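Long-range contacts in jasmonate-induced oxygenase 2 (Arabidopsis thaliana, PDB 6LSV), which oxidises the stress hormone jasmonate to 12-hydroxyjasmonate, consuming 2-oxoglutarate and oxygen at a single iron centre: residues W3-V8 against V127-S132; Q79-G84 against P260-V265; L274-Y279 against P321-P326. One frame throughout, in Å; residues are numbered along the deposited sequence.

In the fold
The three contacts do not touch one another. Contact 2 is buried, a strand pairing in the large sheet, and its Ile264 side chain comes within about 7 Å of the bound 2-oxoglutarate. Contact 1 lies at the surface, on the other side of the chain's centre and about 36 Å from contact 2 between centres. It lies near the hormone: the side chain of Trp3 is about 8 Å from the bound jasmonate (JAA). Contact 3, between two loops, is away from the active site; its centre is about 28 Å from that of contact 2 (nearest atoms about 10 Å apart) and 34 Å from that of contact 1. Along the chain, contacts 1 and 2 cross; contact 3 follows both.

Contact 1. Residues W3-V8 against V127-S132; sequences WPEPIV and VEKGAS
The indole of Trp3 meets Val127 obliquely, CE3 of the six-membered ring lying 4.2 Å from the methyl CG1 of the valine. Ile7, from the same segment as the tryptophan, lays its CD1 over one indole face, toward the rim, while NE1 donates a hydrogen bond to the carbonyl oxygen of Asn113 and so ties down the other end of the ring system. Next to it the pyrrolidine of Pro4 fills the gap between the two backbones. Its CG rests on the carbonyl oxygen of Val127 at 3.2 Å, and its CB packs against CB of Lys129 at 3.6 Å. The lysine turns CG anti to its own backbone N (chi1 -166°), which brings that methylene alongside Pro4 CB as well; farther out the chain bends off, leaving NZ 5.7 Å from Glu5 OE1, too far for a salt bridge. The flat carboxylate of Glu5, at the end of an extended chain, reaches the backbone of Lys129, where Glu5 OE1 and Lys129 O, two acceptors, lie 3.1 Å apart without bonding. Two arginines, Arg24 and Arg124, form salt bridges to Glu5 OE2, and they also donate to the carbonyl oxygens of Ala131 and Glu128 respectively. Their positive charge probably makes this cluster of oxygens tolerable. In this iron/ascorbate-dependent oxygenase the contact fastens the N-terminal segment onto the loop between strands 120-122 and 137-144, at the jasmonate side of the double-stranded beta-helix, with Val127 about 7 Å from the hormone-binding Arg337, side chain to side chain.

Contact 2. Residues Q79-G84 against P260-V265; sequences QVVNHG and PHAFIV
His261 offers its backbone oxygen to the imidazole of His83: NE2 donates to His261 O at 2.7 Å, with an N-H...O angle of 142° and the acceptor lying somewhat out of the ring plane. A water held by Asn82 N reaches the same oxygen through a weak bond. Ala262 follows, its methyl sitting over Val80 O (3.2 Å from Ala262 CB) and touching Val81 CG1 and Gln79 CG, each at 3.7 Å. That glutamine extends past the methyl, and its OE1 accepts from the backbone N of His259. Phe263 forms an antiparallel hydrogen-bonded pair with Val80; Val80 N donates to Phe263 O at 3.0 Å, and Phe263 N returns a bond to Val80 O at 3.2 Å. From this position the phenyl ring crosses to the imidazole of His83, where its CD2 sits over the centre of one face. The two rings meet obliquely, planes at 46° and centroids 4.7 Å apart. His83 reaches both partners because its CG stands between the backbone N and the carbonyl carbon (chi1 35°). Ile264 is matched with Gln79 in a non-hydrogen-bonded pair, and Gln79 CG and Ile264 CG1 touch on their common face of the sheet. At the end of the segment, CG2 of Val265 meets CG1 of Val80 at 3.9 Å. Strands 77-81 and 263-267 are thus neighbours in the large sheet of the double-stranded beta-helix, joining the N-terminal region to the catalytic core. Strand 47-49 lies beyond 77-81 and strand 233-237 beyond 263-267, while helix 161-186 packs on Phe263 and Val265, and Met90 of helix 87-102 touches His83, His261 and Phe263.

Contact 3. Residues L274-Y279 against P321-P326; sequences LSNSTY and PPLYPP
Asn276 grips the backbone of the proline-rich loop with both ends of its amide. Leu323 N donates to Asn276 OD1 at 2.8 Å, in the plane of the side-chain carbonyl and on a lone pair. The NH2 end acts as donor: ND2 of Asn276 gives a nearly straight bond (172°) to Pro321 O at 3.0 Å, the acceptor lying in the amide plane although the donor stands well above the carbonyl plane of the proline. Two bonds of opposite sense fix the rotation of the amide, which CG, anti to the backbone N (chi1 -157°), carries across to the other loop. Asn276 is also the C-prime residue of the Schellman motif that ends helix 269-274, and it occupies a corner of the type I' turn from Ser275 to Thr278, closed by Thr278 N to Ser275 O. In the same turn Ser277 accepts a hydrogen bond at OG from Tyr324 OH, near the plane of the phenol ring and at its edge; Gln272 donates to that phenol oxygen through NE2. The outer side is looser. Leu323 lies with CB and CG beside Asn276 OD1 and CD1 3.4 Å from Asn276 O; toward Ser277 it makes just an apolar touch, Leu323 CD1 to Ser277 CB at 3.9 Å. Pro321 and Pro322, both exposed, point CB away from the turn and meet Asn276 through backbone atoms, Pro321 O and Pro322 CA.

Contact 1. Residues W3-V8 against V127-S132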
ATOM      1  N   TRP A   3      16.280 -11.955 -10.304  1.00 36.49           N
ATOM      2  CA  TRP A   3      15.214 -12.846  -9.886  1.00 41.51           C
ATOM      3  C   TRP A   3      15.665 -14.304  -9.982  1.00 42.32           C
ATOM      4  O   TRP A   3      16.473 -14.654 -10.846  1.00 43.27           O
ATOM      5  CB  TRP A   3      13.978 -12.630 -10.754  1.00 33.74           C
ATOM      6  CG  TRP A   3      13.548 -11.198 -10.863  1.00 31.74           C
ATOM      7  CD1 TRP A   3      13.702 -10.373 -11.942  1.00 37.75           C
ATOM      8  CD2 TRP A   3      12.867 -10.428  -9.865  1.00 36.72           C
ATOM      9  NE1 TRP A   3      13.169  -9.135 -11.672  1.00 33.43           N
ATOM     10  CE2 TRP A   3      12.651  -9.142 -10.404  1.00 33.70           C
ATOM     11  CE3 TRP A   3      12.424 -10.698  -8.567  1.00 30.59           C
ATOM     12  CZ2 TRP A   3      12.014  -8.132  -9.691  1.00 23.92           C
ATOM     13  CZ3 TRP A   3      11.792  -9.692  -7.860  1.00 27.33           C
ATOM     14  CH2 TRP A   3      11.593  -8.425  -8.424  1.00 24.88           C
ATOM     15  N   PRO A   4      15.155 -15.176  -9.108  1.00 38.83           N
ATOM     16  CA  PRO A   4      15.542 -16.595  -9.181  1.00 35.29           C
ATOM     17  C   PRO A   4      15.053 -17.297 -10.436  1.00 40.89           C
ATOM     18  O   PRO A   4      15.533 -18.399 -10.734  1.00 42.89           O
ATOM     19  CB  PRO A   4      14.901 -17.200  -7.925  1.00 38.10           C
ATOM     20  CG  PRO A   4      13.755 -16.292  -7.618  1.00 39.67           C
ATOM     21  CD  PRO A   4      14.225 -14.916  -7.996  1.00 38.44           C
ATOM     22  N   GLU A   5      14.139 -16.688 -11.185  1.00 43.04           N
ATOM     23  CA  GLU A   5      13.504 -17.306 -12.339  1.00 34.81           C
ATOM     24  C   GLU A   5      12.932 -16.197 -13.208  1.00 35.31           C
ATOM     25  O   GLU A   5      12.709 -15.082 -12.721  1.00 34.89           O
ATOM     26  CB  GLU A   5      12.397 -18.278 -11.901  1.00 31.01           C
ATOM     27  CG  GLU A   5      11.583 -17.759 -10.734  1.00 34.90           C
ATOM     28  CD  GLU A   5      10.613 -18.783 -10.195  1.00 43.94           C
ATOM     29  OE1 GLU A   5      10.639 -19.940 -10.666  1.00 45.93           O
ATOM     30  OE2 GLU A   5       9.816 -18.426  -9.303  1.00 47.78           O
ATOM     31  N   PRO A   6      12.695 -16.458 -14.494  1.00 41.22           N
ATOM     32  CA  PRO A   6      12.143 -15.404 -15.356  1.00 43.26           C
ATOM     33  C   PRO A   6      10.736 -15.016 -14.928  1.00 32.93           C
ATOM     34  O   PRO A   6       9.978 -15.823 -14.383  1.00 31.67           O
ATOM     35  CB  PRO A   6      12.149 -16.036 -16.755  1.00 42.11           C
ATOM     36  CG  PRO A   6      12.247 -17.498 -16.530  1.00 38.96           C
ATOM     37  CD  PRO A   6      12.999 -17.686 -15.247  1.00 38.69           C
ATOM     38  N   ILE A   7      10.393 -13.757 -15.182  1.00 28.59           N
ATOM     39  CA  ILE A   7       9.127 -13.188 -14.732  1.00 24.85           C
ATOM     40  C   ILE A   7       8.046 -13.489 -15.760  1.00 24.94           C
ATOM     41  O   ILE A   7       8.231 -13.261 -16.961  1.00 40.17           O
ATOM     42  CB  ILE A   7       9.253 -11.672 -14.504  1.00 28.30           C
ATOM     43  CG1 ILE A   7       9.646 -11.358 -13.060  1.00 29.75           C
ATOM     44  CG2 ILE A   7       7.935 -10.996 -14.769  1.00 31.04           C
ATOM     45  CD1 ILE A   7      10.852 -12.092 -12.573  1.00 32.37           C
ATOM     46  N   VAL A   8       6.913 -13.996 -15.290  1.00 24.81           N
ATOM     47  CA  VAL A   8       5.721 -14.156 -16.111  1.00 23.81           C
ATOM     48  C   VAL A   8       4.787 -12.996 -15.800  1.00 25.48           C
ATOM     49  O   VAL A   8       4.418 -12.782 -14.638  1.00 30.14           O
ATOM     50  CB  VAL A   8       5.033 -15.502 -15.847  1.00 21.31           C
ATOM     51  CG1 VAL A   8       3.646 -15.507 -16.452  1.00 21.85           C
ATOM     52  CG2 VAL A   8       5.865 -16.633 -16.404  1.00 17.87           C
ATOM     53  N   VAL A 127      12.002 -12.973  -3.555  1.00 28.76           N
ATOM     54  CA  VAL A 127      12.991 -13.607  -4.419  1.00 32.24           C
ATOM     55  C   VAL A 127      13.129 -15.097  -4.124  1.00 32.44           C
ATOM     56  O   VAL A 127      14.153 -15.702  -4.459  1.00 35.25           O
ATOM     57  CB  VAL A 127      14.352 -12.894  -4.293  1.00 25.73           C
ATOM     58  CG1 VAL A 127      14.252 -11.473  -4.817  1.00 22.13           C
ATOM     59  CG2 VAL A 127      14.827 -12.894  -2.847  1.00 20.00           C
ATOM     60  N   GLU A 128      12.112 -15.698  -3.500  1.00 33.86           N
ATOM     61  CA  GLU A 128      12.100 -17.141  -3.291  1.00 34.21           C
ATOM     62  C   GLU A 128      11.733 -17.844  -4.598  1.00 38.55           C
ATOM     63  O   GLU A 128      10.766 -17.458  -5.269  1.00 37.07           O
ATOM     64  CB  GLU A 128      11.121 -17.517  -2.180  1.00 37.98           C
ATOM     65  CG  GLU A 128      11.496 -18.779  -1.373  1.00 48.06           C
ATOM     66  CD  GLU A 128      12.949 -18.792  -0.880  1.00 57.80           C
ATOM     67  OE1 GLU A 128      13.865 -19.200  -1.635  1.00 51.42           O
ATOM     68  OE2 GLU A 128      13.173 -18.378   0.278  1.00 55.44           O
ATOM     69  N   LYS A 129      12.511 -18.873  -4.968  1.00 43.65           N
ATOM     70  CA  LYS A 129      12.369 -19.444  -6.307  1.00 42.93           C
ATOM     71  C   LYS A 129      11.101 -20.276  -6.467  1.00 43.31           C
ATOM     72  O   LYS A 129      10.516 -20.300  -7.555  1.00 43.44           O
ATOM     73  CB  LYS A 129      13.578 -20.297  -6.665  1.00 33.32           C
ATOM     74  CG  LYS A 129      13.619 -20.620  -8.157  1.00 39.72           C
ATOM     75  CD  LYS A 129      14.447 -21.841  -8.494  1.00 45.21           C
ATOM     76  CE  LYS A 129      13.702 -22.785  -9.433  1.00 51.41           C
ATOM     77  NZ  LYS A 129      14.085 -24.206  -9.196  1.00 50.89           N
ATOM     78  N   GLY A 130      10.675 -20.987  -5.437  1.00 40.50           N
ATOM     79  CA  GLY A 130       9.465 -21.747  -5.660  1.00 41.88           C
ATOM     80  C   GLY A 130       8.193 -21.076  -5.208  1.00 41.91           C
ATOM     81  O   GLY A 130       7.119 -21.676  -5.315  1.00 37.70           O
ATOM     82  N   ALA A 131       8.286 -19.833  -4.736  1.00 40.25           N
ATOM     83  CA  ALA A 131       7.202 -19.204  -3.992  1.00 30.82           C
ATOM     84  C   ALA A 131       5.925 -19.102  -4.818  1.00 32.24           C
ATOM     85  O   ALA A 131       5.962 -18.886  -6.033  1.00 34.49           O
ATOM     86  CB  ALA A 131       7.630 -17.811  -3.529  1.00 30.48           C
ATOM     87  N   SER A 132       4.787 -19.261  -4.143  1.00 29.49           N
ATOM     88  CA  SER A 132       3.506 -18.978  -4.771  1.00 28.49           C
ATOM     89  C   SER A 132       3.457 -17.523  -5.219  1.00 33.79           C
ATOM     90  O   SER A 132       4.056 -16.638  -4.602  1.00 33.95           O
ATOM     91  CB  SER A 132       2.358 -19.271  -3.808  1.00 24.22           C
ATOM     92  OG  SER A 132       1.173 -19.604  -4.514  1.00 37.00           O
TER

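Contact 2. Residues Q79-G84 against P260-V265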
ATOM      1  N   GLN A  79     -11.619   5.875   6.148  1.00 24.38           N
ATOM      2  CA  GLN A  79     -11.934   6.385   4.822  1.00 26.67           C
ATOM      3  C   GLN A  79     -12.265   7.868   4.922  1.00 29.43           C
ATOM      4  O   GLN A  79     -13.090   8.267   5.751  1.00 34.35           O
ATOM      5  CB  GLN A  79     -13.106   5.608   4.218  1.00 29.52           C
ATOM      6  CG  GLN A  79     -13.338   5.843   2.742  1.00 32.49           C
ATOM      7  CD  GLN A  79     -14.414   4.934   2.181  1.00 36.50           C
ATOM      8  OE1 GLN A  79     -14.335   4.502   1.030  1.00 33.65           O
ATOM      9  NE2 GLN A  79     -15.422   4.633   2.995  1.00 25.01           N
ATOM     10  N   VAL A  80     -11.630   8.681   4.080  1.00 26.16           N
ATOM     11  CA  VAL A  80     -11.753  10.132   4.150  1.00 24.37           C
ATOM     12  C   VAL A  80     -12.401  10.654   2.873  1.00 28.28           C
ATOM     13  O   VAL A  80     -12.052  10.226   1.767  1.00 28.56           O
ATOM     14  CB  VAL A  80     -10.391  10.809   4.400  1.00 23.31           C
ATOM     15  CG1 VAL A  80      -9.776  10.280   5.674  1.00 29.22           C
ATOM     16  CG2 VAL A  80      -9.439  10.582   3.234  1.00 22.33           C
ATOM     17  N   VAL A  81     -13.361  11.565   3.039  1.00 32.61           N
ATOM     18  CA  VAL A  81     -13.955  12.324   1.948  1.00 25.41           C
ATOM     19  C   VAL A  81     -13.654  13.798   2.185  1.00 29.93           C
ATOM     20  O   VAL A  81     -13.260  14.206   3.280  1.00 33.65           O
ATOM     21  CB  VAL A  81     -15.478  12.094   1.829  1.00 26.29           C
ATOM     22  CG1 VAL A  81     -15.793  10.613   1.700  1.00 27.60           C
ATOM     23  CG2 VAL A  81     -16.193  12.680   3.025  1.00 24.72           C
ATOM     24  N   ASN A  82     -13.850  14.601   1.138  1.00 33.91           N
ATOM     25  CA  ASN A  82     -13.630  16.049   1.192  1.00 36.25           C
ATOM     26  C   ASN A  82     -12.230  16.363   1.714  1.00 37.30           C
ATOM     27  O   ASN A  82     -12.047  17.020   2.741  1.00 33.83           O
ATOM     28  CB  ASN A  82     -14.693  16.734   2.054  1.00 39.54           C
ATOM     29  CG  ASN A  82     -16.085  16.600   1.480  1.00 39.08           C
ATOM     30  OD1 ASN A  82     -16.266  16.553   0.263  1.00 42.47           O
ATOM     31  ND2 ASN A  82     -17.079  16.527   2.356  1.00 35.27           N
ATOM     32  N   HIS A  83     -11.234  15.879   0.974  1.00 30.23           N
ATOM     33  CA  HIS A  83      -9.856  15.831   1.443  1.00 23.99           C
ATOM     34  C   HIS A  83      -8.935  16.794   0.701  1.00 30.00           C
ATOM     35  O   HIS A  83      -7.722  16.782   0.940  1.00 32.00           O
ATOM     36  CB  HIS A  83      -9.335  14.400   1.324  1.00 24.93           C
ATOM     37  CG  HIS A  83      -9.869  13.665   0.133  1.00 27.42           C
ATOM     38  ND1 HIS A  83      -9.650  14.089  -1.161  1.00 25.49           N
ATOM     39  CD2 HIS A  83     -10.618  12.542   0.039  1.00 28.61           C
ATOM     40  CE1 HIS A  83     -10.238  13.256  -2.000  1.00 28.79           C
ATOM     41  NE2 HIS A  83     -10.833  12.307  -1.298  1.00 33.20           N
ATOM     42  N   GLY A  84      -9.472  17.622  -0.192  1.00 25.81           N
ATOM     43  CA  GLY A  84      -8.671  18.599  -0.895  1.00 25.86           C
ATOM     44  C   GLY A  84      -8.044  18.123  -2.186  1.00 34.15           C
ATOM     45  O   GLY A  84      -7.334  18.904  -2.833  1.00 38.52           O
ATOM     46  N   PRO A 260     -17.153   6.766  -3.482  1.00 28.86           N
ATOM     47  CA  PRO A 260     -16.713   7.603  -4.608  1.00 26.54           C
ATOM     48  C   PRO A 260     -15.793   8.739  -4.184  1.00 29.12           C
ATOM     49  O   PRO A 260     -16.121   9.537  -3.302  1.00 32.31           O
ATOM     50  CB  PRO A 260     -18.029   8.138  -5.187  1.00 19.99           C
ATOM     51  CG  PRO A 260     -19.126   7.657  -4.275  1.00 25.94           C
ATOM     52  CD  PRO A 260     -18.590   6.473  -3.548  1.00 28.81           C
ATOM     53  N   HIS A 261     -14.625   8.802  -4.830  1.00 22.58           N
ATOM     54  CA  HIS A 261     -13.651   9.885  -4.667  1.00 21.09           C
ATOM     55  C   HIS A 261     -13.215  10.067  -3.222  1.00 25.48           C
ATOM     56  O   HIS A 261     -12.775  11.152  -2.828  1.00 26.96           O
ATOM     57  CB  HIS A 261     -14.184  11.195  -5.238  1.00 20.68           C
ATOM     58  CG  HIS A 261     -14.542  11.100  -6.685  1.00 28.83           C
ATOM     59  ND1 HIS A 261     -15.845  11.086  -7.131  1.00 27.89           N
ATOM     60  CD2 HIS A 261     -13.765  10.974  -7.786  1.00 27.55           C
ATOM     61  CE1 HIS A 261     -15.855  10.977  -8.447  1.00 33.91           C
ATOM     62  NE2 HIS A 261     -14.605  10.908  -8.869  1.00 34.21           N
ATOM     63  N   ALA A 262     -13.331   9.011  -2.432  1.00 21.44           N
ATOM     64  CA  ALA A 262     -12.701   8.927  -1.129  1.00 26.91           C
ATOM     65  C   ALA A 262     -11.391   8.154  -1.245  1.00 28.51           C
ATOM     66  O   ALA A 262     -11.168   7.395  -2.193  1.00 19.99           O
ATOM     67  CB  ALA A 262     -13.629   8.247  -0.119  1.00 26.64           C
ATOM     68  N   PHE A 263     -10.514   8.375  -0.273  1.00 30.47           N
ATOM     69  CA  PHE A 263      -9.325   7.559  -0.090  1.00 22.94           C
ATOM     70  C   PHE A 263      -9.521   6.651   1.114  1.00 25.76           C
ATOM     71  O   PHE A 263     -10.366   6.897   1.978  1.00 30.06           O
ATOM     72  CB  PHE A 263      -8.075   8.417   0.130  1.00 21.06           C
ATOM     73  CG  PHE A 263      -7.630   9.173  -1.082  1.00 26.31           C
ATOM     74  CD1 PHE A 263      -7.067   8.511  -2.162  1.00 21.03           C
ATOM     75  CD2 PHE A 263      -7.744  10.553  -1.129  1.00 25.82           C
ATOM     76  CE1 PHE A 263      -6.641   9.207  -3.271  1.00 22.81           C
ATOM     77  CE2 PHE A 263      -7.321  11.259  -2.238  1.00 23.06           C
ATOM     78  CZ  PHE A 263      -6.764  10.585  -3.310  1.00 27.16           C
ATOM     79  N   ILE A 264      -8.727   5.590   1.164  1.00 28.20           N
ATOM     80  CA  ILE A 264      -8.591   4.774   2.361  1.00 23.40           C
ATOM     81  C   ILE A 264      -7.200   5.024   2.919  1.00 24.18           C
ATOM     82  O   ILE A 264      -6.203   4.916   2.191  1.00 26.22           O
ATOM     83  CB  ILE A 264      -8.829   3.283   2.074  1.00 23.60           C
ATOM     84  CG1 ILE A 264     -10.316   3.035   1.807  1.00 25.68           C
ATOM     85  CG2 ILE A 264      -8.357   2.436   3.247  1.00 21.57           C
ATOM     86  CD1 ILE A 264     -10.610   1.739   1.087  1.00 25.73           C
ATOM     87  N   VAL A 265      -7.137   5.404   4.188  1.00 22.39           N
ATOM     88  CA  VAL A 265      -5.880   5.682   4.869  1.00 21.99           C
ATOM     89  C   VAL A 265      -5.506   4.440   5.661  1.00 22.18           C
ATOM     90  O   VAL A 265      -6.252   4.015   6.552  1.00 26.52           O
ATOM     91  CB  VAL A 265      -5.996   6.917   5.777  1.00 22.71           C
ATOM     92  CG1 VAL A 265      -4.651   7.274   6.383  1.00 18.03           C
ATOM     93  CG2 VAL A 265      -6.557   8.095   4.996  1.00 21.03           C
TER
HETATM   94  O   HOH W   1     -14.589  13.806  -1.502  1.00 33.77           O

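Contact 3. Residues L274-Y279 against P321-P326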
ATOM      1  N   LEU A 274       5.887   3.303  16.016  1.00 23.76           N
ATOM      2  CA  LEU A 274       6.013   4.608  16.661  1.00 25.30           C
ATOM      3  C   LEU A 274       4.973   4.791  17.760  1.00 25.84           C
ATOM      4  O   LEU A 274       5.285   5.303  18.843  1.00 23.78           O
ATOM      5  CB  LEU A 274       5.898   5.721  15.619  1.00 16.76           C
ATOM      6  CG  LEU A 274       7.165   5.992  14.800  1.00 21.71           C
ATOM      7  CD1 LEU A 274       6.869   6.900  13.622  1.00 20.03           C
ATOM      8  CD2 LEU A 274       8.256   6.595  15.667  1.00 21.57           C
ATOM      9  N   SER A 275       3.739   4.364  17.512  1.00 21.38           N
ATOM     10  CA  SER A 275       2.681   4.457  18.507  1.00 21.05           C
ATOM     11  C   SER A 275       2.806   3.404  19.602  1.00 26.71           C
ATOM     12  O   SER A 275       1.864   3.244  20.385  1.00 28.36           O
ATOM     13  CB  SER A 275       1.310   4.346  17.831  1.00 23.82           C
ATOM     14  OG  SER A 275       1.083   3.043  17.321  1.00 21.37           O
ATOM     15  N   ASN A 276       3.937   2.696  19.671  1.00 25.75           N
ATOM     16  CA  ASN A 276       4.133   1.586  20.609  1.00 28.29           C
ATOM     17  C   ASN A 276       2.936   0.640  20.598  1.00 27.95           C
ATOM     18  O   ASN A 276       2.459   0.195  21.645  1.00 24.43           O
ATOM     19  CB  ASN A 276       4.411   2.095  22.028  1.00 29.43           C
ATOM     20  CG  ASN A 276       5.157   1.072  22.882  1.00 28.04           C
ATOM     21  OD1 ASN A 276       5.863   0.207  22.364  1.00 25.46           O
ATOM     22  ND2 ASN A 276       4.997   1.169  24.197  1.00 27.65           N
ATOM     23  N   SER A 277       2.436   0.354  19.393  1.00 24.97           N
ATOM     24  CA  SER A 277       1.303  -0.526  19.112  1.00 25.17           C
ATOM     25  C   SER A 277      -0.041   0.046  19.550  1.00 27.27           C
ATOM     26  O   SER A 277      -1.032  -0.693  19.577  1.00 28.21           O
ATOM     27  CB  SER A 277       1.479  -1.916  19.735  1.00 26.51           C
ATOM     28  OG  SER A 277       2.062  -2.822  18.813  1.00 37.32           O
ATOM     29  N   THR A 278      -0.119   1.334  19.891  1.00 24.90           N
ATOM     30  CA  THR A 278      -1.429   1.933  20.133  1.00 27.74           C
ATOM     31  C   THR A 278      -2.236   2.001  18.842  1.00 25.10           C
ATOM     32  O   THR A 278      -3.433   1.689  18.826  1.00 23.08           O
ATOM     33  CB  THR A 278      -1.286   3.324  20.749  1.00 27.75           C
ATOM     34  OG1 THR A 278      -0.442   3.253  21.907  1.00 27.49           O
ATOM     35  CG2 THR A 278      -2.652   3.862  21.152  1.00 25.98           C
ATOM     36  N   TYR A 279      -1.596   2.415  17.753  1.00 24.19           N
ATOM     37  CA  TYR A 279      -2.160   2.261  16.422  1.00 24.71           C
ATOM     38  C   TYR A 279      -1.714   0.922  15.853  1.00 25.60           C
ATOM     39  O   TYR A 279      -0.564   0.510  16.031  1.00 24.17           O
ATOM     40  CB  TYR A 279      -1.711   3.394  15.498  1.00 24.05           C
ATOM     41  CG  TYR A 279      -2.210   4.766  15.891  1.00 24.10           C
ATOM     42  CD1 TYR A 279      -3.345   4.920  16.671  1.00 25.51           C
ATOM     43  CD2 TYR A 279      -1.542   5.909  15.475  1.00 28.38           C
ATOM     44  CE1 TYR A 279      -3.802   6.175  17.026  1.00 24.82           C
ATOM     45  CE2 TYR A 279      -1.992   7.166  15.822  1.00 24.97           C
ATOM     46  CZ  TYR A 279      -3.120   7.293  16.598  1.00 26.55           C
ATOM     47  OH  TYR A 279      -3.566   8.544  16.951  1.00 29.43           O
ATOM     48  N   PRO A 321       6.147  -0.476  28.460  1.00 47.51           N
ATOM     49  CA  PRO A 321       7.521  -0.367  27.964  1.00 43.63           C
ATOM     50  C   PRO A 321       7.545  -0.386  26.447  1.00 30.28           C
ATOM     51  O   PRO A 321       6.559  -0.785  25.811  1.00 29.96           O
ATOM     52  CB  PRO A 321       8.205  -1.612  28.551  1.00 39.35           C
ATOM     53  CG  PRO A 321       7.101  -2.590  28.716  1.00 36.37           C
ATOM     54  CD  PRO A 321       5.890  -1.784  29.089  1.00 42.18           C
ATOM     55  N   PRO A 322       8.648   0.039  25.829  1.00 30.50           N
ATOM     56  CA  PRO A 322       8.720   0.024  24.361  1.00 30.41           C
ATOM     57  C   PRO A 322       8.734  -1.405  23.836  1.00 32.00           C
ATOM     58  O   PRO A 322       9.530  -2.236  24.279  1.00 38.12           O
ATOM     59  CB  PRO A 322      10.032   0.756  24.065  1.00 32.83           C
ATOM     60  CG  PRO A 322      10.862   0.532  25.296  1.00 28.48           C
ATOM     61  CD  PRO A 322       9.882   0.573  26.433  1.00 29.53           C
ATOM     62  N   LEU A 323       7.843  -1.683  22.885  1.00 27.14           N
ATOM     63  CA  LEU A 323       7.613  -3.042  22.413  1.00 24.48           C
ATOM     64  C   LEU A 323       8.491  -3.444  21.232  1.00 29.06           C
ATOM     65  O   LEU A 323       8.474  -4.619  20.849  1.00 25.49           O
ATOM     66  CB  LEU A 323       6.142  -3.222  22.031  1.00 21.81           C
ATOM     67  CG  LEU A 323       5.142  -3.244  23.187  1.00 28.33           C
ATOM     68  CD1 LEU A 323       3.765  -2.793  22.719  1.00 28.33           C
ATOM     69  CD2 LEU A 323       5.070  -4.629  23.808  1.00 25.61           C
ATOM     70  N   TYR A 324       9.253  -2.516  20.649  1.00 25.91           N
ATOM     71  CA  TYR A 324      10.087  -2.821  19.491  1.00 27.08           C
ATOM     72  C   TYR A 324      11.453  -2.160  19.627  1.00 28.17           C
ATOM     73  O   TYR A 324      11.546  -1.012  20.082  1.00 26.02           O
ATOM     74  CB  TYR A 324       9.442  -2.354  18.176  1.00 30.46           C
ATOM     75  CG  TYR A 324       7.987  -2.731  17.990  1.00 29.15           C
ATOM     76  CD1 TYR A 324       6.972  -1.932  18.501  1.00 27.26           C
ATOM     77  CD2 TYR A 324       7.629  -3.870  17.280  1.00 26.51           C
ATOM     78  CE1 TYR A 324       5.640  -2.266  18.327  1.00 24.71           C
ATOM     79  CE2 TYR A 324       6.298  -4.209  17.097  1.00 26.97           C
ATOM     80  CZ  TYR A 324       5.309  -3.404  17.625  1.00 23.92           C
ATOM     81  OH  TYR A 324       3.984  -3.735  17.450  1.00 21.12           O
ATOM     82  N   PRO A 325      12.519  -2.852  19.236  1.00 31.97           N
ATOM     83  CA  PRO A 325      13.845  -2.230  19.208  1.00 26.10           C
ATOM     84  C   PRO A 325      13.965  -1.265  18.043  1.00 31.54           C
ATOM     85  O   PRO A 325      13.137  -1.289  17.120  1.00 31.73           O
ATOM     86  CB  PRO A 325      14.789  -3.429  19.036  1.00 29.71           C
ATOM     87  CG  PRO A 325      13.953  -4.456  18.352  1.00 27.48           C
ATOM     88  CD  PRO A 325      12.580  -4.290  18.929  1.00 34.27           C
ATOM     89  N   PRO A 326      14.977  -0.397  18.046  1.00 33.22           N
ATOM     90  CA  PRO A 326      15.135   0.545  16.931  1.00 30.56           C
ATOM     91  C   PRO A 326      15.600  -0.152  15.660  1.00 29.14           C
ATOM     92  O   PRO A 326      16.417  -1.075  15.697  1.00 25.34           O
ATOM     93  CB  PRO A 326      16.194   1.528  17.445  1.00 37.35           C
ATOM     94  CG  PRO A 326      16.944   0.755  18.490  1.00 25.17           C
ATOM     95  CD  PRO A 326      15.915  -0.111  19.145  1.00 23.57           C
TER